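Local coordinates for Trypsin/factor XIIA inhibitor (Zea mays, PDB 1BEA), which inhibits mammalian trypsin and, specifically, activated Hageman factor (factor XIIa), as a secreted monomer of the cereal trypsin/alpha-amylase inhibitor family, at residues A[19-24]-A[78-83]. Sequence-based numbering, arbitrary orientation.
Sequences SCRWYV and GRLEDL
Arg-21 of helix 18-29 meets the backbone of the loop 78-83 end-on: NH1 lies 2.8 Å and NH2 2.9 Å from Arg-79 O, so one carbonyl oxygen accepts two hydrogen bonds. That oxygen lies in the guanidinium plane, whereas both nitrogens approach from one face of the peptide, above the carbonyl plane and not on a lone pair. Because both N-H groups converge on one oxygen, neither bond is straight (147° and 142°). With CG anti to the backbone N (chi1 -178°) and a bend at chi3, the chain reaches across to the loop.

Beside this tight grip, the buried Leu-80 and Val-24 meet more loosely, CD2 to CG1 at 4.4 Å; Phe-94 and Gln-91 of helix 88-95 also touch Val-24. Toward solvent, Arg-79 leaves the backbone directed away from the helix, its side chain no nearer than 5.1 Å, and its NE forms a salt bridge within the loop to exposed Glu-81.

A leucine in place of Arg-21, lacking both donors, would probably leave the loop less firmly held. The chemistry implies a probably charge-assisted link, through the main chain of Arg-79, between helix 18-29 and the irregular connection from helix 56-65 to helix 88-95 in this disulfide-bonded helical fold.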
ATOM      1  N   SER A  19      -2.380  -6.986   3.087  1.00 18.83           N
ATOM      2  CA  SER A  19      -3.565  -6.611   3.869  1.00 21.97           C
ATOM      3  C   SER A  19      -4.023  -5.196   3.552  1.00 22.23           C
ATOM      4  O   SER A  19      -5.189  -4.837   3.773  1.00 23.43           O
ATOM      5  CB  SER A  19      -3.287  -6.658   5.379  1.00 20.35           C
ATOM      6  OG  SER A  19      -3.223  -7.981   5.888  1.00 22.28           O
ATOM      7  N   CYS A  20      -3.105  -4.359   3.085  1.00 16.72           N
ATOM      8  CA  CYS A  20      -3.520  -2.993   2.782  1.00  5.64           C
ATOM      9  C   CYS A  20      -4.329  -3.032   1.539  1.00 14.10           C
ATOM     10  O   CYS A  20      -5.288  -2.300   1.450  1.00 18.76           O
ATOM     11  CB  CYS A  20      -2.321  -2.104   2.603  1.00 18.00           C
ATOM     12  SG  CYS A  20      -1.466  -1.838   4.182  1.00 19.19           S
ATOM     13  N   ARG A  21      -3.958  -3.914   0.593  1.00 13.81           N
ATOM     14  CA  ARG A  21      -4.706  -4.109  -0.671  1.00 16.37           C
ATOM     15  C   ARG A  21      -6.183  -4.285  -0.390  1.00 14.84           C
ATOM     16  O   ARG A  21      -6.993  -3.554  -0.964  1.00 28.90           O
ATOM     17  CB  ARG A  21      -4.238  -5.359  -1.428  1.00 19.46           C
ATOM     18  CG  ARG A  21      -4.951  -5.587  -2.760  1.00 18.57           C
ATOM     19  CD  ARG A  21      -4.330  -6.732  -3.570  1.00 21.76           C
ATOM     20  NE  ARG A  21      -3.019  -6.395  -4.134  1.00 26.29           N
ATOM     21  CZ  ARG A  21      -2.811  -5.599  -5.192  1.00 33.77           C
ATOM     22  NH1 ARG A  21      -3.828  -5.006  -5.831  1.00 29.94           N
ATOM     23  NH2 ARG A  21      -1.560  -5.381  -5.606  1.00 36.70           N
ATOM     24  N   TRP A  22      -6.516  -5.244   0.496  1.00 18.02           N
ATOM     25  CA  TRP A  22      -7.884  -5.617   0.924  1.00 14.58           C
ATOM     26  C   TRP A  22      -8.583  -4.581   1.753  1.00 22.01           C
ATOM     27  O   TRP A  22      -9.807  -4.475   1.714  1.00 19.09           O
ATOM     28  CB  TRP A  22      -7.871  -6.906   1.771  1.00 22.60           C
ATOM     29  CG  TRP A  22      -7.500  -8.096   1.007  1.00 17.55           C
ATOM     30  CD1 TRP A  22      -6.689  -9.104   1.423  1.00 32.18           C
ATOM     31  CD2 TRP A  22      -7.830  -8.374  -0.357  1.00 26.50           C
ATOM     32  NE1 TRP A  22      -6.482  -9.992   0.396  1.00 25.75           N
ATOM     33  CE2 TRP A  22      -7.168  -9.572  -0.710  1.00 27.68           C
ATOM     34  CE3 TRP A  22      -8.622  -7.729  -1.326  1.00 26.72           C
ATOM     35  CZ2 TRP A  22      -7.271 -10.135  -1.986  1.00 24.13           C
ATOM     36  CZ3 TRP A  22      -8.724  -8.283  -2.576  1.00 26.85           C
ATOM     37  CH2 TRP A  22      -8.053  -9.478  -2.905  1.00 32.22           C
ATOM     38  N   TYR A  23      -7.814  -3.874   2.569  1.00 21.02           N
ATOM     39  CA  TYR A  23      -8.384  -2.806   3.378  1.00 24.65           C
ATOM     40  C   TYR A  23      -8.844  -1.707   2.383  1.00 22.97           C
ATOM     41  O   TYR A  23      -9.927  -1.157   2.501  1.00 26.11           O
ATOM     42  CB  TYR A  23      -7.328  -2.279   4.348  1.00 24.39           C
ATOM     43  CG  TYR A  23      -7.730  -1.030   5.098  1.00 28.40           C
ATOM     44  CD1 TYR A  23      -9.052  -0.828   5.489  1.00 31.08           C
ATOM     45  CD2 TYR A  23      -6.788  -0.067   5.448  1.00 27.39           C
ATOM     46  CE1 TYR A  23      -9.427   0.293   6.205  1.00 34.33           C
ATOM     47  CE2 TYR A  23      -7.157   1.068   6.173  1.00 25.71           C
ATOM     48  CZ  TYR A  23      -8.478   1.240   6.550  1.00 34.46           C
ATOM     49  OH  TYR A  23      -8.876   2.367   7.257  1.00 39.95           O
ATOM     50  N   VAL A  24      -8.030  -1.433   1.381  1.00 22.27           N
ATOM     51  CA  VAL A  24      -8.354  -0.442   0.394  1.00 21.03           C
ATOM     52  C   VAL A  24      -9.546  -0.832  -0.468  1.00 25.93           C
ATOM     53  O   VAL A  24     -10.370   0.029  -0.776  1.00 27.28           O
ATOM     54  CB  VAL A  24      -7.163  -0.172  -0.532  1.00 21.46           C
ATOM     55  CG1 VAL A  24      -7.608   0.583  -1.758  1.00 17.80           C
ATOM     56  CG2 VAL A  24      -6.123   0.634   0.209  1.00 23.08           C
ATOM     57  N   GLY A  78       2.728  -5.736  -6.876  1.00 30.59           N
ATOM     58  CA  GLY A  78       1.696  -4.797  -6.488  1.00 21.98           C
ATOM     59  C   GLY A  78       0.792  -4.251  -7.569  1.00 21.18           C
ATOM     60  O   GLY A  78       0.473  -4.919  -8.542  1.00 18.58           O
ATOM     61  N   ARG A  79       0.361  -3.021  -7.352  1.00 16.92           N
ATOM     62  CA  ARG A  79      -0.528  -2.311  -8.256  1.00 20.78           C
ATOM     63  C   ARG A  79      -1.992  -2.633  -8.043  1.00 26.41           C
ATOM     64  O   ARG A  79      -2.367  -3.810  -7.945  1.00 22.33           O
ATOM     65  CB  ARG A  79      -0.188  -2.591  -9.704  1.00 24.52           C
ATOM     66  CG  ARG A  79      -1.025  -1.772 -10.650  1.00 23.03           C
ATOM     67  CD  ARG A  79      -0.419  -1.688 -12.047  1.00 27.52           C
ATOM     68  NE  ARG A  79      -1.299  -0.968 -12.987  1.00 32.37           N
ATOM     69  CZ  ARG A  79      -1.012   0.205 -13.559  1.00 37.86           C
ATOM     70  NH1 ARG A  79       0.139   0.825 -13.308  1.00 37.38           N
ATOM     71  NH2 ARG A  79      -1.902   0.774 -14.369  1.00 41.17           N
ATOM     72  N   LEU A  80      -2.812  -1.573  -7.975  1.00 22.04           N
ATOM     73  CA  LEU A  80      -4.239  -1.726  -7.794  1.00 26.37           C
ATOM     74  C   LEU A  80      -4.827  -1.635  -9.181  1.00 27.57           C
ATOM     75  O   LEU A  80      -4.595  -0.651  -9.881  1.00 33.33           O
ATOM     76  CB  LEU A  80      -4.829  -0.585  -6.966  1.00  9.77           C
ATOM     77  CG  LEU A  80      -4.190  -0.207  -5.645  1.00 23.14           C
ATOM     78  CD1 LEU A  80      -4.546   1.250  -5.286  1.00 21.47           C
ATOM     79  CD2 LEU A  80      -4.679  -1.167  -4.576  1.00 22.39           C
ATOM     80  N   GLU A  81      -5.593  -2.646  -9.563  1.00 31.96           N
ATOM     81  CA  GLU A  81      -6.234  -2.656 -10.861  1.00 34.08           C
ATOM     82  C   GLU A  81      -7.739  -2.519 -10.738  1.00 34.08           C
ATOM     83  O   GLU A  81      -8.289  -2.491  -9.645  1.00 31.47           O
ATOM     84  CB  GLU A  81      -5.896  -3.938 -11.604  1.00 43.17           C
ATOM     85  CG  GLU A  81      -4.475  -3.954 -12.137  1.00 52.43           C
ATOM     86  CD  GLU A  81      -4.168  -2.737 -13.006  1.00 59.38           C
ATOM     87  OE1 GLU A  81      -4.704  -1.630 -12.748  1.00 66.03           O
ATOM     88  OE2 GLU A  81      -3.382  -2.886 -13.959  1.00 63.29           O
ATOM     89  N   ASP A  82      -8.412  -2.450 -11.877  1.00 33.46           N
ATOM     90  CA  ASP A  82      -9.849  -2.282 -11.865  1.00 33.89           C
ATOM     91  C   ASP A  82     -10.587  -3.512 -11.411  1.00 31.73           C
ATOM     92  O   ASP A  82     -10.212  -4.633 -11.714  1.00 28.93           O
ATOM     93  CB  ASP A  82     -10.323  -1.894 -13.250  1.00 39.06           C
ATOM     94  CG  ASP A  82      -9.970  -0.479 -13.602  1.00 43.55           C
ATOM     95  OD1 ASP A  82      -8.874  -0.262 -14.153  1.00 50.15           O
ATOM     96  OD2 ASP A  82     -10.785   0.419 -13.321  1.00 48.43           O
ATOM     97  N   LEU A  83     -11.657  -3.277 -10.683  1.00 32.93           N
ATOM     98  CA  LEU A  83     -12.492  -4.349 -10.193  1.00 29.77           C
ATOM     99  C   LEU A  83     -13.844  -3.963 -10.760  1.00 33.33           C
ATOM    100  O   LEU A  83     -14.140  -2.784 -10.932  1.00 32.31           O
ATOM    101  CB  LEU A  83     -12.495  -4.358  -8.680  1.00 24.22           C
ATOM    102  CG  LEU A  83     -11.205  -4.998  -8.164  1.00 26.96           C
ATOM    103  CD1 LEU A  83     -11.289  -5.247  -6.665  1.00 22.08           C
ATOM    104  CD2 LEU A  83     -10.982  -6.330  -8.894  1.00 34.54           C
TER